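Local coordinates for protein histone-lysine N-methyltransferase SETMAR (Homo sapiens, PDB 3F2K) that joins a histone H3 lysine methyltransferase to a DNA-binding mariner transposase domain, the part described here, and acts in double-strand break repair and restart of stalled replication forks, at residues A[31-36]-A[207-211]; A[18-22]-A[214-218]; A[72-76]-A[87-91]; A[105-109]-A[143-149]. All coordinates share one frame; numbering follows the deposited sequence. Where two conformers were deposited one is given.

Overall arrangement
From the N terminus, helix 8-27 is met first, and interaction 2 pins it to the C-terminal helix 202-219, closing the longest loop. Interaction 1 lies within that loop and uses the same C-terminal helix, now against the start of strand 34-43; the two contacts touch where Leu31 CD2 packs on Trp214 CH2. Inside both come interactions 3 and 4, in series along the chain. Interaction 3 closes the hairpin of strands 72-80 and 83-89 at one side of the sheet, and interaction 4 ties helix 98-115 to helix 140-147. Val35 CG1 against the selenium of Met108 joins interactions 1 and 4, whereas interactions 2 and 3 sit on opposite sides of the chain's centre.

Interaction 1: residues A[31-36]-A[207-211]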
# COMPACT_ATOMS: atom_id res chain seq x y z
N LEU A 31 5.56 -9.85 -9.52
CA LEU A 31 5.69 -9.26 -8.15
C LEU A 31 6.73 -8.15 -8.04
O LEU A 31 6.51 -7.18 -7.32
CB LEU A 31 5.89 -10.32 -7.02
CG LEU A 31 4.74 -11.34 -6.91
CD1 LEU A 31 4.91 -12.22 -5.69
CD2 LEU A 31 3.31 -10.78 -6.85
N ASP A 32 7.87 -8.34 -8.74
CA ASP A 32 8.98 -7.40 -8.77
C ASP A 32 8.62 -6.02 -9.34
O ASP A 32 9.34 -5.03 -9.05
CB ASP A 32 10.20 -8.02 -9.54
CG ASP A 32 10.01 -8.08 -11.09
OD1 ASP A 32 9.03 -8.63 -11.63
OD2 ASP A 32 10.90 -7.58 -11.82
N ARG A 33 7.54 -5.95 -10.12
CA ARG A 33 7.11 -4.68 -10.74
C ARG A 33 6.05 -3.99 -9.88
O ARG A 33 5.72 -2.83 -10.12
CB ARG A 33 6.59 -4.91 -12.17
CG ARG A 33 7.61 -5.66 -13.12
CD ARG A 33 6.87 -6.30 -14.34
NE ARG A 33 6.04 -5.32 -15.01
CZ ARG A 33 5.08 -5.61 -15.83
NH1 ARG A 33 4.82 -6.89 -16.11
NH2 ARG A 33 4.37 -4.64 -16.41
N ILE A 34 5.62 -4.63 -8.80
CA ILE A 34 4.55 -3.98 -7.97
C ILE A 34 5.05 -2.81 -7.16
O ILE A 34 6.10 -2.91 -6.51
CB ILE A 34 3.85 -4.99 -7.01
CG1 ILE A 34 2.99 -5.95 -7.80
CG2 ILE A 34 2.86 -4.19 -6.02
CD1 ILE A 34 2.46 -7.16 -7.02
N VAL A 35 4.33 -1.70 -7.24
CA VAL A 35 4.41 -0.58 -6.31
C VAL A 35 3.06 -0.65 -5.55
O VAL A 35 2.04 -0.83 -6.16
CB VAL A 35 4.48 0.77 -7.06
CG1 VAL A 35 4.38 1.89 -6.07
CG2 VAL A 35 5.93 0.89 -7.74
N THR A 36 3.09 -0.48 -4.25
CA THR A 36 1.89 -0.55 -3.49
C THR A 36 1.81 0.53 -2.41
O THR A 36 2.86 1.05 -1.90
CB THR A 36 1.74 -2.00 -2.88
OG1 THR A 36 0.38 -2.25 -2.51
CG2 THR A 36 2.70 -2.27 -1.71
N ILE A 207 5.55 -8.16 -0.04
CA ILE A 207 5.18 -8.35 -1.42
C ILE A 207 5.02 -9.83 -1.69
O ILE A 207 3.97 -10.28 -2.13
CB ILE A 207 6.27 -7.79 -2.39
CG1 ILE A 207 6.38 -6.28 -2.20
CG2 ILE A 207 5.96 -8.20 -3.84
CD1 ILE A 207 5.16 -5.52 -2.65
N ASN A 208 6.07 -10.57 -1.37
CA ASN A 208 6.15 -12.03 -1.67
C ASN A 208 5.03 -12.89 -1.01
O ASN A 208 4.54 -13.88 -1.60
CB ASN A 208 7.59 -12.50 -1.48
CG ASN A 208 8.47 -12.03 -2.63
OD1 ASN A 208 8.26 -12.46 -3.78
ND2 ASN A 208 9.44 -11.14 -2.36
N GLN A 209 4.57 -12.41 0.13
CA GLN A 209 3.44 -13.06 0.83
C GLN A 209 2.18 -13.04 -0.00
O GLN A 209 1.31 -13.82 0.27
CB GLN A 209 3.18 -12.41 2.17
CG GLN A 209 4.14 -13.04 3.17
CD GLN A 209 4.08 -12.44 4.55
OE1 GLN A 209 3.34 -11.51 4.79
NE2 GLN A 209 4.88 -13.00 5.48
N LEU A 210 2.07 -12.15 -1.02
CA LEU A 210 0.85 -12.13 -1.82
C LEU A 210 0.43 -13.49 -2.37
O LEU A 210 -0.79 -13.79 -2.43
CB LEU A 210 0.93 -11.13 -3.01
CG LEU A 210 0.86 -9.63 -2.69
CD1 LEU A 210 1.27 -8.81 -3.93
CD2 LEU A 210 -0.63 -9.29 -2.30
N ILE A 211 1.40 -14.26 -2.88
CA ILE A 211 1.05 -15.54 -3.49
C ILE A 211 0.36 -16.45 -2.49
O ILE A 211 -0.73 -17.02 -2.76
CB ILE A 211 2.28 -16.24 -4.06
CG1 ILE A 211 2.95 -15.30 -5.06
CG2 ILE A 211 1.85 -17.52 -4.81
CD1 ILE A 211 2.04 -15.11 -6.23
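Ile207, in one of its two conformers, opens the helical side by laying its CG2 methyl against Leu31 CB at 3.8 Å, while the Ile207 and Thr36 side chains slide past each other, Ile207 CD1 4.2 Å from Thr36 CG2. A branched side chain suits this place, since one residue then reaches both the short 3-10 turn and the strand beyond it. Asn208 lies at the margin, its OD1 near Leu31 CD1 and its amide nitrogen held by the backbone oxygen of Ala204. Past Gln209, Leu210 turns back inward and meets Ile34 tip to tip, CD1 to CD1 at 3.7 Å; Leu31 CD2 is 4.1 Å from the same Leu210 CD1. Ile211 completes the row with CG1 3.7 Å from Leu31 CD1. Leu31 meets four helix residues because its CG stands beside the backbone N (chi1 -59°), which sends the isobutyl fork to the helix, CD2 for Leu210 and CD1 for Ile211. Thr36 turns its methyl to this apolar seam and gives its hydroxyl to Leu128 O. Helix 207-211 crosses strand 34-36 at 108°, an aliphatic helix-on-sheet packing in the RNase H-like fold of DDE transposases, on the strand that carries the magnesium ligand Asp38.

Interaction 2: residues A[18-22]-A[214-218]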
# COMPACT_ATOMS: atom_id res chain seq x y z
N SER A 18 -8.17 -13.26 -6.68
CA SER A 18 -7.11 -14.11 -6.12
C SER A 18 -6.66 -15.18 -7.07
O SER A 18 -5.46 -15.31 -7.34
CB SER A 18 -7.53 -14.73 -4.78
OG SER A 18 -7.57 -13.67 -3.80
N SER A 19 -7.62 -15.96 -7.56
CA SER A 19 -7.32 -17.07 -8.45
C SER A 19 -6.60 -16.57 -9.74
O SER A 19 -5.59 -17.16 -10.19
CB SER A 19 -8.64 -17.85 -8.79
OG SER A 19 -8.42 -18.81 -9.86
N SER A 20 -7.10 -15.47 -10.28
CA SER A 20 -6.59 -14.88 -11.53
C SER A 20 -5.18 -14.36 -11.35
O SER A 20 -4.33 -14.60 -12.23
CB SER A 20 -7.54 -13.79 -12.02
OG SER A 20 -8.70 -14.40 -12.54
N LEU A 21 -4.90 -13.76 -10.19
CA LEU A 21 -3.56 -13.22 -9.90
C LEU A 21 -2.53 -14.28 -9.64
O LEU A 21 -1.38 -14.15 -10.07
CB LEU A 21 -3.57 -12.18 -8.73
CG LEU A 21 -4.29 -10.87 -9.10
CD1 LEU A 21 -4.31 -9.83 -7.96
CD2 LEU A 21 -3.74 -10.22 -10.41
N ILE A 22 -2.93 -15.35 -8.96
CA ILE A 22 -2.01 -16.46 -8.81
C ILE A 22 -1.62 -17.03 -10.18
O ILE A 22 -0.44 -17.24 -10.40
CB ILE A 22 -2.57 -17.64 -7.96
CG1 ILE A 22 -2.94 -17.17 -6.59
CG2 ILE A 22 -1.51 -18.75 -7.81
CD1 ILE A 22 -3.84 -18.28 -5.79
N TRP A 214 -3.21 -14.91 -1.71
CA TRP A 214 -4.16 -15.28 -2.78
C TRP A 214 -4.64 -16.72 -2.67
O TRP A 214 -5.86 -17.03 -2.82
CB TRP A 214 -3.61 -15.00 -4.19
CG TRP A 214 -3.39 -13.50 -4.39
CD1 TRP A 214 -4.08 -12.47 -3.85
CD2 TRP A 214 -2.35 -12.93 -5.21
NE1 TRP A 214 -3.53 -11.23 -4.30
CE2 TRP A 214 -2.49 -11.52 -5.16
CE3 TRP A 214 -1.35 -13.48 -6.01
CZ2 TRP A 214 -1.60 -10.65 -5.84
CZ3 TRP A 214 -0.48 -12.63 -6.69
CH2 TRP A 214 -0.62 -11.22 -6.60
N GLN A 215 -3.70 -17.62 -2.41
CA GLN A 215 -4.05 -19.05 -2.35
C GLN A 215 -4.93 -19.37 -1.16
O GLN A 215 -5.85 -20.18 -1.26
CB GLN A 215 -2.81 -19.95 -2.34
CG GLN A 215 -3.15 -21.48 -2.53
CD GLN A 215 -3.91 -21.74 -3.80
OE1 GLN A 215 -3.43 -21.42 -4.89
NE2 GLN A 215 -5.11 -22.34 -3.70
N LYS A 216 -4.66 -18.71 -0.05
CA LYS A 216 -5.46 -18.98 1.16
C LYS A 216 -6.87 -18.49 0.92
O LYS A 216 -7.87 -19.13 1.35
CB LYS A 216 -4.86 -18.26 2.35
CG LYS A 216 -3.58 -18.91 2.90
CD LYS A 216 -3.21 -18.16 4.14
CE LYS A 216 -1.78 -18.44 4.56
NZ LYS A 216 -1.68 -17.84 5.94
N CYS A 217 -6.97 -17.38 0.17
CA CYS A 217 -8.26 -16.80 -0.19
C CYS A 217 -9.02 -17.77 -1.10
O CYS A 217 -10.18 -18.10 -0.81
CB CYS A 217 -8.10 -15.41 -0.84
SG CYS A 217 -9.73 -14.71 -1.36
N VAL A 218 -8.31 -18.35 -2.08
CA VAL A 218 -8.93 -19.37 -2.94
C VAL A 218 -9.37 -20.60 -2.08
O VAL A 218 -10.52 -21.15 -2.26
CB VAL A 218 -7.97 -19.76 -4.09
CG1 VAL A 218 -8.49 -21.03 -4.84
CG2 VAL A 218 -7.84 -18.55 -5.13
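Trp214 and Leu21 meet where the first and last helices of the domain, 8-27 and 202-219, pack as an antiparallel pair, their short segments inclined at 139° with axes 8.7 Å apart. The tryptophan leaves its helix with CG beside the backbone N (chi1 -64°), and this lays the indole along the other helix, with one broad face under Leu21. A like first torsion and an extended second one carry Leu21 CD1 out over the benzo rim to 3.5 Å from Trp214 CZ2. A large flat ring suits this place because it covers about one turn of the other helix, and the loop residue Phe30 also touches it.

Ser18 is small where the backbones come closest: its CA lies only 4.6 Å from that of Trp214, and its CB rests 3.5 Å from Trp214 O. The serine hydroxyl is satisfied within its own helix by Arg14 O, so a polar residue can be buried here at little cost, beside Cys217. Ile22 is extended through CG1 to CD1, and that chain slides past the tryptophan in the opposite direction, CG1 standing a tight 3.3 Å from Trp214 CB. Ile22 crosses the bent Gln215 chain, whose amide nitrogen is held by Asp219, at about a right angle, and Val218 CG2 is 4.1 Å from Ile22 CD1. The same valine methyl also touches CB of Ser19. Over the indole, Leu21 CB sits 3.5 Å from the centroid of the six-membered ring and 2° off its normal, a CH-pi contact from almost straight above the ring centre.

Interaction 3: residues A[72-76]-A[87-91]; sequences KVMVT and YSFLN
Val75 and Phe89 face each other as a non-hydrogen-bonded pair of an antiparallel hairpin, and Thr76 with Ser88 forms the hydrogen-bonded pair beside them. Thr76 N gives its hydrogen to Ser88 O at 3.1 Å, and Ser88 N returns one to Thr76 O at 2.9 Å. Further along, Leu90 N donates to O of Met74, a selenomethionine, at 3.0 Å. The return bond of that pair is made through a water, which accepts from Met74 N at 3.0 Å and donates to Leu90 O at 2.9 Å, bridging the strands as they splay. A second water donates to Ser88 O at 3.2 Å, giving that oxygen two partners, and lies 2.7 Å from Thr76 OG1. Ser88 OG is hydrogen-bonded to Glu104 OE1.

On the face that carries Val75 and Phe89, Val75 CG2 covers one face of the ring, 3.9 Å from its centroid. That methyl lies opposite its backbone N and Phe89 CG beside its own (chi1 -65°), which sets the two side by side. Beta-branched valines suit the extended backbone. Replacing Phe89 by an alanine removes the ring, which would probably leave Val75 CG2 without its CH-pi partner and open a gap beside Val73. Met74 and Leu90 pack together on the other surface.

Strand 72-80 also bonds to strand 34-43, through Val73 to Ile42 and Val75 to Lys40, while helix 184-196 lies against Phe89 and Val73, and helix 98-115 reaches Ser88.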
# COMPACT_ATOMS: atom_id res chain seq x y z
N LYS A 72 -4.58 13.17 15.40
CA LYS A 72 -4.11 12.14 14.47
C LYS A 72 -3.51 12.84 13.27
O LYS A 72 -3.82 14.02 12.97
CB LYS A 72 -5.27 11.20 14.04
CG LYS A 72 -6.50 11.94 13.45
CD LYS A 72 -7.71 11.03 13.22
CE LYS A 72 -8.69 11.69 12.19
NZ LYS A 72 -8.92 13.21 12.53
N VAL A 73 -2.66 12.11 12.54
CA VAL A 73 -2.15 12.62 11.28
C VAL A 73 -2.23 11.43 10.31
O VAL A 73 -1.93 10.30 10.70
CB VAL A 73 -0.71 13.22 11.44
CG1 VAL A 73 0.28 12.18 12.06
CG2 VAL A 73 -0.17 13.82 10.11
N MSE A 74 -2.65 11.70 9.08
CA MSE A 74 -2.64 10.68 8.03
C MSE A 74 -1.32 10.57 7.30
O MSE A 74 -0.75 11.56 6.86
CB MSE A 74 -3.75 10.94 7.01
CG MSE A 74 -3.87 9.87 5.98
SE MSE A 74 -5.40 10.33 4.83
CE MSE A 74 -4.42 10.84 3.24
N VAL A 75 -0.86 9.33 7.16
CA VAL A 75 0.36 9.03 6.37
C VAL A 75 -0.06 8.16 5.18
O VAL A 75 -1.06 7.39 5.25
CB VAL A 75 1.48 8.37 7.25
CG1 VAL A 75 1.05 6.96 7.76
CG2 VAL A 75 2.86 8.30 6.49
N THR A 76 0.67 8.30 4.09
CA THR A 76 0.55 7.48 2.91
C THR A 76 2.01 7.01 2.67
O THR A 76 2.98 7.80 2.75
CB THR A 76 -0.04 8.26 1.70
OG1 THR A 76 -1.28 8.89 2.10
CG2 THR A 76 -0.29 7.29 0.52
N TYR A 87 6.95 8.49 1.16
CA TYR A 87 5.83 8.60 2.14
C TYR A 87 5.56 10.07 2.41
O TYR A 87 6.43 10.93 2.17
CB TYR A 87 6.13 7.86 3.46
CG TYR A 87 7.32 8.40 4.23
CD1 TYR A 87 7.18 9.41 5.19
CD2 TYR A 87 8.57 7.85 4.04
CE1 TYR A 87 8.28 9.85 5.92
CE2 TYR A 87 9.70 8.29 4.75
CZ TYR A 87 9.54 9.28 5.66
OH TYR A 87 10.66 9.66 6.34
N SER A 88 4.38 10.39 2.91
CA SER A 88 4.03 11.82 3.04
C SER A 88 2.97 11.90 4.12
O SER A 88 2.24 10.92 4.38
CB SER A 88 3.49 12.41 1.72
OG SER A 88 2.31 11.78 1.25
N PHE A 89 2.90 13.05 4.76
CA PHE A 89 1.90 13.27 5.81
C PHE A 89 0.98 14.38 5.32
O PHE A 89 1.44 15.29 4.65
CB PHE A 89 2.60 13.69 7.10
CG PHE A 89 3.48 12.61 7.64
CD1 PHE A 89 2.97 11.68 8.53
CD2 PHE A 89 4.80 12.50 7.24
CE1 PHE A 89 3.78 10.65 9.03
CE2 PHE A 89 5.61 11.46 7.75
CZ PHE A 89 5.09 10.56 8.62
N LEU A 90 -0.31 14.21 5.57
CA LEU A 90 -1.32 15.19 5.18
C LEU A 90 -1.20 16.37 6.14
O LEU A 90 -1.31 16.20 7.38
CB LEU A 90 -2.70 14.54 5.28
CG LEU A 90 -3.98 15.23 4.82
CD1 LEU A 90 -3.98 15.29 3.30
CD2 LEU A 90 -5.13 14.43 5.40
N ASN A 91 -0.93 17.53 5.54
CA ASN A 91 -0.61 18.81 6.20
C ASN A 91 -1.80 19.77 6.24
O ASN A 91 -2.74 19.69 5.43
CB ASN A 91 0.53 19.54 5.47
CG ASN A 91 1.81 18.73 5.41
OD1 ASN A 91 2.42 18.63 4.35
ND2 ASN A 91 2.21 18.14 6.53
O HOH W 1 -3.35 14.59 8.70
O HOH W 2 -0.82 11.18 3.43

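Interaction 4: residues A[105-109]-A[143-149]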
# COMPACT_ATOMS: atom_id res chain seq x y z
N ILE A 105 1.31 10.72 -6.69
CA ILE A 105 1.78 9.65 -7.63
C ILE A 105 2.91 10.20 -8.49
O ILE A 105 3.94 9.55 -8.67
CB ILE A 105 0.62 9.21 -8.51
CG1 ILE A 105 -0.38 8.35 -7.71
CG2 ILE A 105 1.08 8.42 -9.75
CD1 ILE A 105 -1.68 8.10 -8.55
N ASP A 106 2.75 11.41 -9.00
CA ASP A 106 3.85 12.06 -9.77
C ASP A 106 5.14 12.14 -8.94
O ASP A 106 6.24 11.83 -9.45
CB ASP A 106 3.42 13.45 -10.23
CG ASP A 106 4.11 13.89 -11.45
OD1 ASP A 106 5.32 14.24 -11.34
OD2 ASP A 106 3.43 14.00 -12.47
N GLU A 107 5.04 12.58 -7.68
CA GLU A 107 6.24 12.74 -6.82
C GLU A 107 6.83 11.36 -6.54
O GLU A 107 8.05 11.20 -6.64
CB GLU A 107 5.88 13.43 -5.50
CG GLU A 107 7.11 13.78 -4.65
CD GLU A 107 6.79 14.54 -3.37
OE1 GLU A 107 5.67 15.07 -3.23
OE2 GLU A 107 7.71 14.60 -2.49
N MSE A 108 5.96 10.42 -6.17
CA MSE A 108 6.41 9.01 -5.93
C MSE A 108 7.16 8.45 -7.17
O MSE A 108 8.20 7.78 -7.00
CB MSE A 108 5.25 8.10 -5.61
CG MSE A 108 5.68 6.55 -5.47
SE MSE A 108 5.64 5.65 -7.04
CE MSE A 108 3.78 5.90 -7.62
N ASN A 109 6.59 8.66 -8.35
CA ASN A 109 7.18 8.15 -9.54
C ASN A 109 8.59 8.78 -9.79
O ASN A 109 9.51 8.07 -10.26
CB ASN A 109 6.25 8.35 -10.74
CG ASN A 109 6.79 7.65 -12.00
OD1 ASN A 109 6.93 6.43 -12.03
ND2 ASN A 109 7.19 8.48 -13.03
N LYS A 143 -3.24 10.32 -14.62
CA LYS A 143 -1.85 10.40 -14.21
C LYS A 143 -1.19 9.03 -14.36
O LYS A 143 -0.06 8.91 -14.82
CB LYS A 143 -1.80 10.86 -12.76
CG LYS A 143 -0.34 11.04 -12.21
CD LYS A 143 0.47 11.98 -13.09
CE LYS A 143 -0.07 13.39 -13.05
NZ LYS A 143 1.00 14.29 -13.66
N LEU A 144 -1.90 8.01 -13.90
CA LEU A 144 -1.42 6.64 -14.01
C LEU A 144 -1.22 6.29 -15.47
O LEU A 144 -0.12 5.81 -15.82
CB LEU A 144 -2.35 5.62 -13.32
CG LEU A 144 -2.21 5.82 -11.76
CD1 LEU A 144 -3.35 5.05 -11.02
CD2 LEU A 144 -0.82 5.46 -11.13
N ASN A 145 -2.19 6.61 -16.33
CA ASN A 145 -2.03 6.27 -17.73
C ASN A 145 -0.79 7.02 -18.33
O ASN A 145 0.04 6.41 -19.03
CB ASN A 145 -3.33 6.57 -18.50
CG ASN A 145 -3.17 6.37 -20.01
OD1 ASN A 145 -3.03 7.36 -20.77
ND2 ASN A 145 -3.19 5.12 -20.45
N GLU A 146 -0.66 8.30 -18.02
CA GLU A 146 0.40 9.14 -18.53
C GLU A 146 1.78 8.73 -18.09
O GLU A 146 2.69 8.78 -18.90
CB GLU A 146 0.16 10.60 -18.16
CG GLU A 146 -1.03 11.14 -18.86
CD GLU A 146 -1.19 12.64 -18.63
OE1 GLU A 146 -0.54 13.14 -17.70
OE2 GLU A 146 -1.98 13.29 -19.35
N LEU A 147 1.91 8.17 -16.88
CA LEU A 147 3.21 7.76 -16.42
C LEU A 147 3.53 6.32 -16.72
O LEU A 147 4.63 5.87 -16.38
CB LEU A 147 3.36 8.03 -14.92
CG LEU A 147 3.29 9.48 -14.44
CD1 LEU A 147 3.40 9.46 -12.96
CD2 LEU A 147 4.49 10.35 -15.06
N GLY A 148 2.56 5.60 -17.30
CA GLY A 148 2.78 4.18 -17.74
C GLY A 148 2.50 3.13 -16.68
O GLY A 148 3.02 2.03 -16.78
N TYR A 149 1.61 3.43 -15.71
CA TYR A 149 1.25 2.44 -14.60
C TYR A 149 0.05 1.59 -14.97
O TYR A 149 -1.02 2.11 -15.31
CB TYR A 149 0.98 3.16 -13.25
CG TYR A 149 2.20 3.64 -12.50
CD1 TYR A 149 2.58 3.05 -11.28
CD2 TYR A 149 2.94 4.78 -12.94
CE1 TYR A 149 3.69 3.49 -10.59
CE2 TYR A 149 4.07 5.21 -12.27
CZ TYR A 149 4.46 4.54 -11.08
OH TYR A 149 5.56 4.96 -10.40
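Asn109 and Tyr149 are brought together by their first torsions: the asparagine holds CG opposite its backbone N (chi1 -173°), which carries its amide toward the ring, while the tyrosine, with CG beside the N, aims its ring at helix 105-109. The hydroxyl then donates to Asn109 OD1 at 2.6 Å, tilted a little out of the amide's carbonyl plane. The amide stands at the ring's edge, the two planes 73° apart. Gly148, with positive phi, makes the turn in a Schellman motif that ends the helix and sends Tyr149 back to the contact; glycine takes that backbone shape most easily.

Lys143, its chain bent, crosses the Asp106 side chain at about a right angle and puts NZ 2.7 Å from Asp106 OD2, a salt bridge that uses the anti lone pair of the carboxylate. Between the two polar links lies an aliphatic layer: Ile105 CG2 touches Leu144 CD2 at 3.8 Å, and Leu147 CD1 sits 3.8 Å from Asn109 CB. Met108, a selenomethionine, folds back so that CE is 3.4 Å from Tyr149 OH, its selenium an oblique Met-aromatic partner of the ring. A phenylalanine in place of Tyr149 would probably leave the buried Asn109 oxygen without this donor and the amide less firmly held against rotation.

The helices run nearly parallel, 28° apart, and both rest on the sheet, Ile105 on Trp78 and Leu144 on Leu127. Apolar and polar residues thus share the join, while one neutral hydrogen bond in the buried part and one ion pair at its more exposed side probably fix how the helices are set against each other.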